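Local coordinates for putative major capsid protein (Cafeteriavirus-dependent mavirus, PDB 6G44) that probably forms the outer shell of the virophage mavirus as its major capsid protein, a double jelly-roll subunit found here as a trimer, at residues I45-D50 against K265-V270; G57-N62 against G234-E239; F335-S340 against A354-L359; Q376-L381 against S424-R429. One frame throughout, in Å; residues are numbered along the deposited sequence.

Contact 1 of 4, residues I45-D50 against K265-V270; sequences IQPVSD and KINMLV
I45 lies against the backbone and side chain of M268, its CB 3.4 Å from M268 O and its chain running alongside the methionine in the same direction. A chi1 of -57° sets CG1 beside the backbone N, on the side of the very carbonyl that this N binds, and the extended chain then carries CD1 to within 4.1 Å of M268 CE. M268 itself bends only at its last torsion, chi3 66°. I45 CD1 also reaches V270 CG1, at 4.3 Å. Beneath this apolar patch I45 and M268 form an antiparallel hydrogen-bonded pair: I45 N to M268 O at 2.8 Å and M268 N to I45 O at 2.9 Å, the latter donor in the carbonyl plane. I45 O takes in addition a CA-H...O contact from N267. Past I45 the chain gives up its strand. In the conformer given, the bent Q46 chain (chi2 -73°) seems to bring its amide back alongside the N267 side chain, while P47 CD rests 3.3 Å from I266 O. The segment 265-270 has the short strand 43-45 on one edge and strand 74-84, bonded through S78, R76 and R74, on the other. Inward, M268 packs on F228 and V230 of strand 222-235 and I266 on I59, while the departing loop is tied to strand 58-66 by a backbone bond between V48 and T60.

Contact 2 of 4, residues G57-N62 against G234-E239; sequences GQITFN and GQFKPE
This is a backbone pairing at the corner where 57-62 enters the sheet: G57 and G234 form an antiparallel hydrogen-bonded pair beside the last residues of strand 222-235. G57 N donates to G234 O at 2.9 Å, with the donor tilted 26° from the carbonyl plane. The return bond, G234 N to G57 O, has the same length but is weak, being bent at the hydrogen. Further into the sheet the pairing goes on between I59 and L232 and between F61 and V230. G57 is itself the corner, with a phi of 151° at which a CB would press on the carbonyl O of the residue before. A jelly roll packs two antiparallel sheets face to face, and this sheet belongs to one of the two jelly rolls of the capsid subunit. On the other side of the pair, 234-239 leaves the sheet after Q235: Q235, F236 and K237 make an inverse gamma turn centred on F236, with a weak bond from K237 N to Q235 O, and K237 then takes the N-cap position of helix 238-241. The turn sends the F236 ring back toward I59, whose CG1, beside the backbone N and anti to the carbonyl carbon, carries CD1 obliquely to 3.9 Å from F236 CE1. The same methyl lies 4.1 Å from G234 CA, a bare backbone surface over which the isoleucine can settle closely. F236 is held besides by a backbone bond to G55, and its ring meets that of F264, the planes about 35° apart, with V77 of strand 74-84 nearby.

Contact 3 of 4, residues F335-S340 against A354-L359; sequences FAVMVS and AGIIGL
A water bridges V339 and A354, accepting from V339 N at 2.9 Å and, it appears, donating to A354 O at 2.9 Å. It fills in where two strands of different sheets diverge: in the jelly-roll sandwich, 334-341 belongs to one sheet and 355-363 to the facing one, and the axes of 335-340 and 355-359 approach to 7.7 Å, their N-to-C directions 122° apart. A single direct backbone bond spans the pair at its closed end, A354 N to V339 O, 2.8 Å long and almost straight, with the N-H...O angle at 169°. From there the gap is filled by side chains. V339 spreads its two methyls: CG1, anti to the backbone N, touches A354 CB at 3.8 Å, and CG2 turns to the tip of I356, whose CD1 is 4.1 Å away. V337 faces the wider end, where its CG1 meets L359. F456 covers V339 and A354, L470 of strand 464-482 adjoins both valines, and all six touching residues are buried. The extended I356 chain brings CD1 between the two valines, 4.2 Å from V337 O.

Contact 4 of 4, residues Q376-L381 against S424-R429; sequences QQLYEL and SVIFFR
Both phenyl rings of 424-429 swing away from the helix, and L381 meets F428 at its root: L381 CD1 and CD2 lie against F428 CB, CD1 at 4.1 Å. The F427 ring carries V425 CG1 over one face, 3.6 Å above the plane and offset toward the rim. The F428 ring goes instead to F335, the two planes about 20° apart. In F428, chi1 74° puts CG between the backbone N and carbonyl carbon and carries the ring away from the leucine, whose contact is with CB. L381 rests on I426 and F428; the L381 and I426 side chains cross at about a right angle, CD2 resting 4.0 Å from I426 CG2. One turn earlier L378 meets the other end of the same isoleucine, CD1 to CD1, at 4.1 Å. The axis of helix segment 376-381 makes 57° with that of strand 425-428 of the jelly-roll sheet, with I426 between the two leucines. Y39 of the third subunit packs on L381 at a subunit interface. No hydrogen bond joins the two segments, and the carbonyl oxygens L381 O and F427 O sit 3.6 Å apart. Each is satisfied by its own partner, L381 O by S384 and F427 O by N385, while S382 OG bonds both V425 O and F427 N. The fit of the leucines on I426 is therefore non-directional, and polar fastening comes from the residues that follow 376-381.

How the contacts relate
Contacts 1 and 2 share one jelly-roll sheet and touch, with F61 of contact 2 packed against I45 and M268, whereas contacts 3 and 4 lie in the other half of the chain; the centres of contacts 1 and 4 are about 40 Å apart. Contacts 3 and 4 also touch, since strands 334-341 and 425-428 are neighbours and S424 bonds to I356. Contact 1 is partly exposed, the other three buried. Contacts 1 and 2 are strand pairing by paired backbone bonds, at the end of strand 43-45 in contact 1 and of strand 222-235 in contact 2; contacts 3 and 4 join layers, chiefly through apolar side chains, with one direct bond and a water in the former and none in the latter.

Contact 1 of 4, residues I45-D50 against K265-V270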
loop_
_atom_site.group_PDB
_atom_site.type_symbol
_atom_site.label_atom_id
_atom_site.label_comp_id
_atom_site.label_asym_id
_atom_site.label_seq_id
_atom_site.Cartn_x
_atom_site.Cartn_y
_atom_site.Cartn_z
ATOM N N ILE C 45 14.834 7.746 30.232
ATOM C CA ILE C 45 15.411 8.912 30.921
ATOM C C ILE C 45 14.290 9.739 31.511
ATOM O O ILE C 45 13.412 10.210 30.794
ATOM C CB ILE C 45 16.242 9.764 29.957
ATOM C CG1 ILE C 45 17.334 8.881 29.328
ATOM C CG2 ILE C 45 16.872 10.973 30.659
ATOM C CD1 ILE C 45 18.078 9.534 28.226
ATOM N N GLN C 46 14.375 9.947 32.821
ATOM C CA GLN C 46 13.412 10.753 33.552
ATOM C C GLN C 46 13.804 12.225 33.426
ATOM O O GLN C 46 14.962 12.536 33.270
ATOM C CB GLN C 46 13.412 10.353 35.037
ATOM C CG GLN C 46 13.300 8.853 35.325
ATOM C CD GLN C 46 11.908 8.311 35.070
ATOM O OE1 GLN C 46 10.923 8.956 35.436
ATOM N NE2 GLN C 46 11.810 7.110 34.451
ATOM N N PRO C 47 12.823 13.138 33.512
ATOM C CA PRO C 47 13.165 14.559 33.509
ATOM C C PRO C 47 13.838 14.952 34.847
ATOM O O PRO C 47 13.788 14.195 35.816
ATOM C CB PRO C 47 11.821 15.247 33.348
ATOM C CG PRO C 47 10.826 14.283 33.767
ATOM C CD PRO C 47 11.376 12.917 33.591
ATOM N N VAL C 48 14.432 16.127 34.845
ATOM C CA VAL C 48 15.207 16.585 36.026
ATOM C C VAL C 48 14.328 16.849 37.241
ATOM O O VAL C 48 14.839 16.805 38.374
ATOM C CB VAL C 48 16.036 17.820 35.727
ATOM C CG1 VAL C 48 17.091 17.526 34.677
ATOM C CG2 VAL C 48 15.160 19.015 35.383
ATOM N N SER C 49 13.052 17.151 37.023
ATOM C CA SER C 49 12.078 17.296 38.090
ATOM C C SER C 49 10.780 16.594 37.750
ATOM O O SER C 49 10.552 16.270 36.577
ATOM C CB SER C 49 11.840 18.775 38.340
ATOM O OG SER C 49 11.300 19.409 37.209
ATOM N N ASP C 50 9.934 16.352 38.753
ATOM C CA ASP C 50 8.675 15.658 38.530
ATOM C C ASP C 50 7.897 16.404 37.463
ATOM O O ASP C 50 7.775 17.634 37.498
ATOM C CB ASP C 50 7.804 15.540 39.794
ATOM C CG ASP C 50 8.409 14.670 40.871
ATOM O OD1 ASP C 50 9.402 13.955 40.622
ATOM O OD2 ASP C 50 7.863 14.695 42.002
ATOM N N LYS C 265 3.023 12.003 32.956
ATOM C CA LYS C 265 4.400 11.575 33.065
ATOM C C LYS C 265 5.021 11.574 31.672
ATOM O O LYS C 265 4.313 11.385 30.675
ATOM C CB LYS C 265 4.489 10.175 33.643
ATOM C CG LYS C 265 3.951 10.055 35.065
ATOM C CD LYS C 265 4.835 10.778 36.057
ATOM C CE LYS C 265 4.368 10.610 37.503
ATOM N NZ LYS C 265 5.117 11.565 38.389
ATOM N N ILE C 266 6.321 11.813 31.617
ATOM C CA ILE C 266 7.064 11.826 30.366
ATOM C C ILE C 266 8.476 11.319 30.593
ATOM O O ILE C 266 9.122 11.678 31.593
ATOM C CB ILE C 266 7.038 13.217 29.705
ATOM C CG1 ILE C 266 7.659 13.187 28.283
ATOM C CG2 ILE C 266 7.696 14.267 30.589
ATOM C CD1 ILE C 266 7.530 14.492 27.539
ATOM N N ASN C 267 8.929 10.431 29.704
ATOM C CA ASN C 267 10.313 9.954 29.682
ATOM C C ASN C 267 10.855 10.072 28.263
ATOM O O ASN C 267 10.079 10.020 27.312
ATOM C CB ASN C 267 10.368 8.494 30.133
ATOM C CG ASN C 267 9.973 8.307 31.589
ATOM O OD1 ASN C 267 10.019 9.242 32.382
ATOM N ND2 ASN C 267 9.637 7.086 31.957
ATOM N N MET C 268 12.166 10.223 28.139
ATOM C CA MET C 268 12.856 10.187 26.839
ATOM C C MET C 268 13.498 8.839 26.701
ATOM O O MET C 268 14.248 8.425 27.582
ATOM C CB MET C 268 13.878 11.295 26.706
ATOM C CG MET C 268 14.603 11.261 25.366
ATOM S SD MET C 268 15.446 12.800 24.971
ATOM C CE MET C 268 16.700 12.815 26.241
ATOM N N LEU C 269 13.188 8.127 25.609
ATOM C CA LEU C 269 13.655 6.778 25.374
ATOM C C LEU C 269 14.593 6.783 24.192
ATOM O O LEU C 269 14.216 7.287 23.112
ATOM C CB LEU C 269 12.497 5.839 25.085
ATOM C CG LEU C 269 11.678 5.316 26.269
ATOM C CD1 LEU C 269 11.134 6.391 27.202
ATOM C CD2 LEU C 269 10.542 4.432 25.815
ATOM N N VAL C 270 15.806 6.271 24.365
ATOM C CA VAL C 270 16.756 6.223 23.270
ATOM C C VAL C 270 17.768 5.105 23.474
ATOM O O VAL C 270 18.189 4.834 24.605
ATOM C CB VAL C 270 17.477 7.597 23.088
ATOM C CG1 VAL C 270 18.397 7.921 24.285
ATOM C CG2 VAL C 270 18.188 7.716 21.757
#

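Contact 2 of 4, residues G57-N62 against G234-E239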
loop_
_atom_site.group_PDB
_atom_site.type_symbol
_atom_site.label_atom_id
_atom_site.label_comp_id
_atom_site.label_asym_id
_atom_site.label_seq_id
_atom_site.Cartn_x
_atom_site.Cartn_y
_atom_site.Cartn_z
ATOM N N GLY C 57 3.972 22.982 31.049
ATOM C CA GLY C 57 5.131 23.686 31.585
ATOM C C GLY C 57 6.427 23.182 31.031
ATOM O O GLY C 57 6.459 22.201 30.280
ATOM N N GLN C 58 7.508 23.849 31.403
ATOM C CA GLN C 58 8.825 23.432 30.913
ATOM C C GLN C 58 9.216 22.061 31.467
ATOM O O GLN C 58 9.019 21.772 32.649
ATOM C CB GLN C 58 9.885 24.468 31.256
ATOM C CG GLN C 58 11.205 24.263 30.506
ATOM C CD GLN C 58 12.292 25.200 30.962
ATOM O OE1 GLN C 58 12.820 25.030 32.046
ATOM N NE2 GLN C 58 12.656 26.159 30.123
ATOM N N ILE C 59 9.761 21.198 30.594
ATOM C CA ILE C 59 10.229 19.870 30.952
ATOM C C ILE C 59 11.641 19.740 30.420
ATOM O O ILE C 59 11.879 20.068 29.282
ATOM C CB ILE C 59 9.334 18.784 30.304
ATOM C CG1 ILE C 59 7.891 18.880 30.839
ATOM C CG2 ILE C 59 9.924 17.386 30.542
ATOM C CD1 ILE C 59 6.844 18.324 29.865
ATOM N N THR C 60 12.584 19.334 31.275
ATOM C CA THR C 60 13.980 19.228 30.905
ATOM C C THR C 60 14.523 17.845 31.181
ATOM O O THR C 60 14.389 17.297 32.289
ATOM C CB THR C 60 14.827 20.266 31.669
ATOM O OG1 THR C 60 14.427 21.572 31.261
ATOM C CG2 THR C 60 16.316 20.073 31.367
ATOM N N PHE C 61 15.154 17.284 30.145
ATOM C CA PHE C 61 15.971 16.084 30.286
ATOM C C PHE C 61 17.429 16.506 30.251
ATOM O O PHE C 61 17.839 17.306 29.405
ATOM C CB PHE C 61 15.677 15.065 29.163
ATOM C CG PHE C 61 14.250 14.634 29.119
ATOM C CD1 PHE C 61 13.776 13.632 29.932
ATOM C CD2 PHE C 61 13.353 15.304 28.293
ATOM C CE1 PHE C 61 12.451 13.276 29.923
ATOM C CE2 PHE C 61 12.027 14.954 28.283
ATOM C CZ PHE C 61 11.571 13.936 29.096
ATOM N N ASN C 62 18.214 15.985 31.200
ATOM C CA ASN C 62 19.642 16.334 31.278
ATOM C C ASN C 62 20.338 15.043 31.618
ATOM O O ASN C 62 20.309 14.581 32.745
ATOM C CB ASN C 62 19.867 17.421 32.344
ATOM C CG ASN C 62 21.309 17.867 32.434
ATOM O OD1 ASN C 62 22.223 17.121 32.132
ATOM N ND2 ASN C 62 21.517 19.109 32.870
ATOM N N GLY C 234 6.434 22.303 27.356
ATOM C CA GLY C 234 5.386 21.291 27.442
ATOM C C GLY C 234 3.991 21.884 27.369
ATOM O O GLY C 234 3.609 22.691 28.216
ATOM N N GLN C 235 3.241 21.542 26.322
ATOM C CA GLN C 235 1.855 21.960 26.166
ATOM C C GLN C 235 0.989 20.736 25.885
ATOM O O GLN C 235 0.226 20.727 24.900
ATOM C CB GLN C 235 1.709 23.024 25.074
ATOM C CG GLN C 235 2.439 24.317 25.349
ATOM C CD GLN C 235 1.825 25.090 26.503
ATOM O OE1 GLN C 235 0.619 25.000 26.771
ATOM N NE2 GLN C 235 2.672 25.824 27.226
ATOM N N PHE C 236 1.111 19.733 26.735
ATOM C CA PHE C 236 0.396 18.426 26.652
ATOM C C PHE C 236 -0.981 18.610 27.270
ATOM O O PHE C 236 -1.304 18.044 28.328
ATOM C CB PHE C 236 1.180 17.324 27.326
ATOM C CG PHE C 236 2.523 17.101 26.712
ATOM C CD1 PHE C 236 3.663 17.782 27.134
ATOM C CD2 PHE C 236 2.664 16.192 25.657
ATOM C CE1 PHE C 236 4.889 17.560 26.565
ATOM C CE2 PHE C 236 3.906 15.987 25.083
ATOM C CZ PHE C 236 5.014 16.644 25.531
ATOM N N LYS C 237 -1.768 19.392 26.568
ATOM C CA LYS C 237 -3.076 19.808 27.029
ATOM C C LYS C 237 -4.121 19.285 26.084
ATOM O O LYS C 237 -3.801 18.884 24.974
ATOM C CB LYS C 237 -3.135 21.317 27.126
ATOM C CG LYS C 237 -3.060 22.081 25.835
ATOM C CD LYS C 237 -2.810 23.545 26.144
ATOM C CE LYS C 237 -3.005 24.381 24.904
ATOM N NZ LYS C 237 -2.519 25.768 25.134
ATOM N N PRO C 238 -5.385 19.263 26.513
ATOM C CA PRO C 238 -6.416 18.587 25.748
ATOM C C PRO C 238 -6.553 19.074 24.305
ATOM O O PRO C 238 -6.697 18.238 23.393
ATOM C CB PRO C 238 -7.670 18.856 26.577
ATOM C CG PRO C 238 -7.165 18.924 27.958
ATOM C CD PRO C 238 -5.917 19.722 27.814
ATOM N N GLU C 239 -6.476 20.370 24.050
ATOM C CA GLU C 239 -6.616 20.859 22.675
ATOM C C GLU C 239 -5.496 20.382 21.750
ATOM O O GLU C 239 -5.660 20.353 20.546
ATOM C CB GLU C 239 -6.673 22.398 22.664
ATOM C CG GLU C 239 -6.972 22.994 21.315
ATOM C CD GLU C 239 -7.489 24.416 21.362
ATOM O OE1 GLU C 239 -7.408 25.064 22.435
ATOM O OE2 GLU C 239 -7.957 24.892 20.297
#

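Contact 3 of 4, residues F335-S340 against A354-L359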
loop_
_atom_site.group_PDB
_atom_site.type_symbol
_atom_site.label_atom_id
_atom_site.label_comp_id
_atom_site.label_asym_id
_atom_site.label_seq_id
_atom_site.Cartn_x
_atom_site.Cartn_y
_atom_site.Cartn_z
ATOM N N PHE C 335 9.410 25.975 -0.351
ATOM C CA PHE C 335 8.480 26.809 0.350
ATOM C C PHE C 335 7.182 26.075 0.577
ATOM O O PHE C 335 6.845 25.155 -0.180
ATOM C CB PHE C 335 8.185 28.084 -0.474
ATOM C CG PHE C 335 9.387 28.947 -0.672
ATOM C CD1 PHE C 335 9.693 29.888 0.297
ATOM C CD2 PHE C 335 10.208 28.800 -1.776
ATOM C CE1 PHE C 335 10.805 30.694 0.169
ATOM C CE2 PHE C 335 11.336 29.630 -1.914
ATOM C CZ PHE C 335 11.608 30.556 -0.929
ATOM N N ALA C 336 6.453 26.487 1.603
ATOM C CA ALA C 336 5.109 25.943 1.870
ATOM C C ALA C 336 4.174 27.109 2.169
ATOM O O ALA C 336 4.512 27.984 2.993
ATOM C CB ALA C 336 5.113 24.948 3.016
ATOM N N VAL C 337 3.014 27.106 1.539
ATOM C CA VAL C 337 2.002 28.148 1.715
ATOM C C VAL C 337 0.761 27.512 2.309
ATOM O O VAL C 337 0.269 26.490 1.798
ATOM C CB VAL C 337 1.646 28.796 0.363
ATOM C CG1 VAL C 337 0.617 29.911 0.558
ATOM C CG2 VAL C 337 2.887 29.325 -0.313
ATOM N N MET C 338 0.226 28.118 3.366
ATOM C CA MET C 338 -1.021 27.655 3.943
ATOM C C MET C 338 -1.750 28.842 4.537
ATOM O O MET C 338 -1.104 29.797 4.969
ATOM C CB MET C 338 -0.779 26.527 4.959
ATOM C CG MET C 338 -0.354 26.846 6.356
ATOM S SD MET C 338 -0.371 25.329 7.397
ATOM C CE MET C 338 1.191 24.642 6.956
ATOM N N VAL C 339 -3.070 28.772 4.559
ATOM C CA VAL C 339 -3.919 29.800 5.151
ATOM C C VAL C 339 -4.711 29.140 6.267
ATOM O O VAL C 339 -5.560 28.300 5.994
ATOM C CB VAL C 339 -4.833 30.416 4.090
ATOM C CG1 VAL C 339 -5.759 31.461 4.733
ATOM C CG2 VAL C 339 -4.032 31.044 2.961
ATOM N N SER C 340 -4.439 29.504 7.529
ATOM C CA SER C 340 -4.974 28.808 8.702
ATOM C C SER C 340 -6.077 29.620 9.367
ATOM O O SER C 340 -5.959 30.849 9.467
ATOM C CB SER C 340 -3.864 28.527 9.736
ATOM O OG SER C 340 -2.972 27.507 9.301
ATOM N N ALA C 354 -7.921 27.138 5.036
ATOM C CA ALA C 354 -8.712 27.594 3.908
ATOM C C ALA C 354 -8.411 26.758 2.656
ATOM O O ALA C 354 -7.332 26.146 2.554
ATOM C CB ALA C 354 -8.452 29.078 3.628
ATOM N N GLY C 355 -9.348 26.775 1.702
ATOM C CA GLY C 355 -9.120 26.148 0.386
ATOM C C GLY C 355 -8.476 27.178 -0.520
ATOM O O GLY C 355 -9.127 28.176 -0.866
ATOM N N ILE C 356 -7.224 26.971 -0.914
ATOM C CA ILE C 356 -6.536 27.933 -1.767
ATOM C C ILE C 356 -6.908 27.627 -3.224
ATOM O O ILE C 356 -6.683 26.524 -3.712
ATOM C CB ILE C 356 -5.012 27.910 -1.566
ATOM C CG1 ILE C 356 -4.679 28.262 -0.109
ATOM C CG2 ILE C 356 -4.322 28.861 -2.558
ATOM C CD1 ILE C 356 -3.230 28.123 0.251
ATOM N N ILE C 357 -7.430 28.639 -3.913
ATOM C CA ILE C 357 -7.884 28.514 -5.305
ATOM C C ILE C 357 -6.997 29.285 -6.279
ATOM O O ILE C 357 -7.116 29.091 -7.490
ATOM C CB ILE C 357 -9.370 28.953 -5.473
ATOM C CG1 ILE C 357 -9.552 30.437 -5.164
ATOM C CG2 ILE C 357 -10.288 28.093 -4.597
ATOM C CD1 ILE C 357 -10.903 30.976 -5.603
ATOM N N GLY C 358 -6.097 30.129 -5.760
ATOM C CA GLY C 358 -5.170 30.869 -6.593
ATOM C C GLY C 358 -3.933 31.258 -5.825
ATOM O O GLY C 358 -3.986 31.449 -4.614
ATOM N N LEU C 359 -2.816 31.306 -6.542
ATOM C CA LEU C 359 -1.539 31.668 -5.982
ATOM C C LEU C 359 -0.792 32.528 -6.976
ATOM O O LEU C 359 -0.756 32.191 -8.151
ATOM C CB LEU C 359 -0.756 30.382 -5.671
ATOM C CG LEU C 359 0.440 30.478 -4.757
ATOM C CD1 LEU C 359 0.059 30.974 -3.368
ATOM C CD2 LEU C 359 1.101 29.109 -4.675
HETATM O O HOH W 1 -4.598 26.828 3.127
#

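Contact 4 of 4, residues Q376-L381 against S424-R429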
loop_
_atom_site.group_PDB
_atom_site.type_symbol
_atom_site.label_atom_id
_atom_site.label_comp_id
_atom_site.label_asym_id
_atom_site.label_seq_id
_atom_site.Cartn_x
_atom_site.Cartn_y
_atom_site.Cartn_z
ATOM N N GLN C 376 -6.877 22.675 -9.213
ATOM C CA GLN C 376 -6.394 21.335 -9.567
ATOM C C GLN C 376 -4.901 21.369 -9.914
ATOM O O GLN C 376 -4.150 20.500 -9.490
ATOM C CB GLN C 376 -7.185 20.749 -10.726
ATOM C CG GLN C 376 -6.830 19.293 -11.004
ATOM C CD GLN C 376 -7.251 18.333 -9.877
ATOM O OE1 GLN C 376 -6.489 17.442 -9.470
ATOM N NE2 GLN C 376 -8.438 18.515 -9.376
ATOM N N GLN C 377 -4.462 22.401 -10.634
ATOM C CA GLN C 377 -3.045 22.522 -10.952
ATOM C C GLN C 377 -2.239 22.829 -9.714
ATOM O O GLN C 377 -1.104 22.379 -9.596
ATOM C CB GLN C 377 -2.837 23.591 -12.013
ATOM C CG GLN C 377 -3.411 23.211 -13.367
ATOM C CD GLN C 377 -3.523 24.405 -14.310
ATOM O OE1 GLN C 377 -4.168 25.395 -13.981
ATOM N NE2 GLN C 377 -2.868 24.320 -15.481
ATOM N N LEU C 378 -2.774 23.637 -8.805
ATOM C CA LEU C 378 -2.084 23.896 -7.520
ATOM C C LEU C 378 -1.912 22.597 -6.714
ATOM O O LEU C 378 -0.877 22.375 -6.073
ATOM C CB LEU C 378 -2.818 24.954 -6.716
ATOM C CG LEU C 378 -2.781 26.367 -7.338
ATOM C CD1 LEU C 378 -3.689 27.260 -6.514
ATOM C CD2 LEU C 378 -1.389 26.931 -7.459
ATOM N N TYR C 379 -2.928 21.747 -6.750
ATOM C CA TYR C 379 -2.835 20.421 -6.130
ATOM C C TYR C 379 -1.743 19.590 -6.782
ATOM O O TYR C 379 -0.956 18.923 -6.089
ATOM C CB TYR C 379 -4.189 19.721 -6.231
ATOM C CG TYR C 379 -4.209 18.286 -5.746
ATOM C CD1 TYR C 379 -4.087 18.000 -4.396
ATOM C CD2 TYR C 379 -4.380 17.222 -6.623
ATOM C CE1 TYR C 379 -4.143 16.700 -3.946
ATOM C CE2 TYR C 379 -4.441 15.919 -6.168
ATOM C CZ TYR C 379 -4.290 15.667 -4.831
ATOM O OH TYR C 379 -4.361 14.359 -4.347
ATOM N N GLU C 380 -1.675 19.613 -8.109
ATOM C CA GLU C 380 -0.634 18.883 -8.824
ATOM C C GLU C 380 0.773 19.394 -8.475
ATOM O O GLU C 380 1.692 18.605 -8.250
ATOM C CB GLU C 380 -0.917 18.924 -10.328
ATOM C CG GLU C 380 -2.157 18.099 -10.710
ATOM C CD GLU C 380 -2.650 18.309 -12.141
ATOM O OE1 GLU C 380 -2.072 19.103 -12.868
ATOM O OE2 GLU C 380 -3.678 17.680 -12.503
ATOM N N LEU C 381 0.901 20.713 -8.409
ATOM C CA LEU C 381 2.170 21.335 -7.992
ATOM C C LEU C 381 2.564 20.833 -6.595
ATOM O O LEU C 381 3.695 20.385 -6.344
ATOM C CB LEU C 381 2.023 22.857 -7.990
ATOM C CG LEU C 381 3.088 23.694 -7.292
ATOM C CD1 LEU C 381 4.474 23.468 -7.902
ATOM C CD2 LEU C 381 2.724 25.182 -7.307
ATOM N N SER C 424 -5.814 23.579 2.216
ATOM C CA SER C 424 -4.618 23.447 1.371
ATOM C C SER C 424 -3.292 23.661 2.069
ATOM O O SER C 424 -3.151 24.547 2.915
ATOM C CB SER C 424 -4.661 24.442 0.215
ATOM O OG SER C 424 -5.922 24.513 -0.407
ATOM N N VAL C 425 -2.298 22.898 1.637
ATOM C CA VAL C 425 -0.894 23.289 1.810
ATOM C C VAL C 425 -0.240 23.159 0.456
ATOM O O VAL C 425 -0.319 22.100 -0.167
ATOM C CB VAL C 425 -0.135 22.412 2.828
ATOM C CG1 VAL C 425 1.309 22.858 2.961
ATOM C CG2 VAL C 425 -0.827 22.486 4.190
ATOM N N ILE C 426 0.382 24.235 -0.010
ATOM C CA ILE C 426 1.035 24.227 -1.325
ATOM C C ILE C 426 2.550 24.261 -1.141
ATOM O O ILE C 426 3.098 25.269 -0.689
ATOM C CB ILE C 426 0.559 25.355 -2.259
ATOM C CG1 ILE C 426 -0.949 25.263 -2.485
ATOM C CG2 ILE C 426 1.308 25.291 -3.593
ATOM C CD1 ILE C 426 -1.565 26.517 -3.085
ATOM N N PHE C 427 3.217 23.183 -1.503
ATOM C CA PHE C 427 4.665 23.078 -1.489
ATOM C C PHE C 427 5.184 23.425 -2.866
ATOM O O PHE C 427 4.689 22.875 -3.869
ATOM C CB PHE C 427 5.115 21.658 -1.120
ATOM C CG PHE C 427 4.775 21.251 0.289
ATOM C CD1 PHE C 427 5.600 21.614 1.345
ATOM C CD2 PHE C 427 3.643 20.473 0.584
ATOM C CE1 PHE C 427 5.310 21.214 2.638
ATOM C CE2 PHE C 427 3.373 20.064 1.884
ATOM C CZ PHE C 427 4.200 20.465 2.918
ATOM N N PHE C 428 6.136 24.365 -2.962
ATOM C CA PHE C 428 6.780 24.687 -4.255
ATOM C C PHE C 428 8.256 24.997 -4.060
ATOM O O PHE C 428 8.659 25.455 -2.984
ATOM C CB PHE C 428 6.057 25.830 -5.003
ATOM C CG PHE C 428 6.279 27.205 -4.411
ATOM C CD1 PHE C 428 7.329 28.001 -4.841
ATOM C CD2 PHE C 428 5.394 27.736 -3.460
ATOM C CE1 PHE C 428 7.544 29.255 -4.282
ATOM C CE2 PHE C 428 5.590 28.994 -2.933
ATOM C CZ PHE C 428 6.677 29.761 -3.341
ATOM N N ARG C 429 9.050 24.658 -5.066
ATOM C CA ARG C 429 10.504 24.856 -5.058
ATOM C C ARG C 429 10.837 26.058 -5.948
ATOM O O ARG C 429 10.066 26.396 -6.849
ATOM C CB ARG C 429 11.185 23.620 -5.637
ATOM C CG ARG C 429 10.916 22.328 -4.889
ATOM C CD ARG C 429 11.572 21.191 -5.611
ATOM N NE ARG C 429 11.318 19.890 -4.998
ATOM C CZ ARG C 429 12.039 19.338 -4.037
ATOM N NH1 ARG C 429 13.118 19.936 -3.556
ATOM N NH2 ARG C 429 11.721 18.134 -3.585
#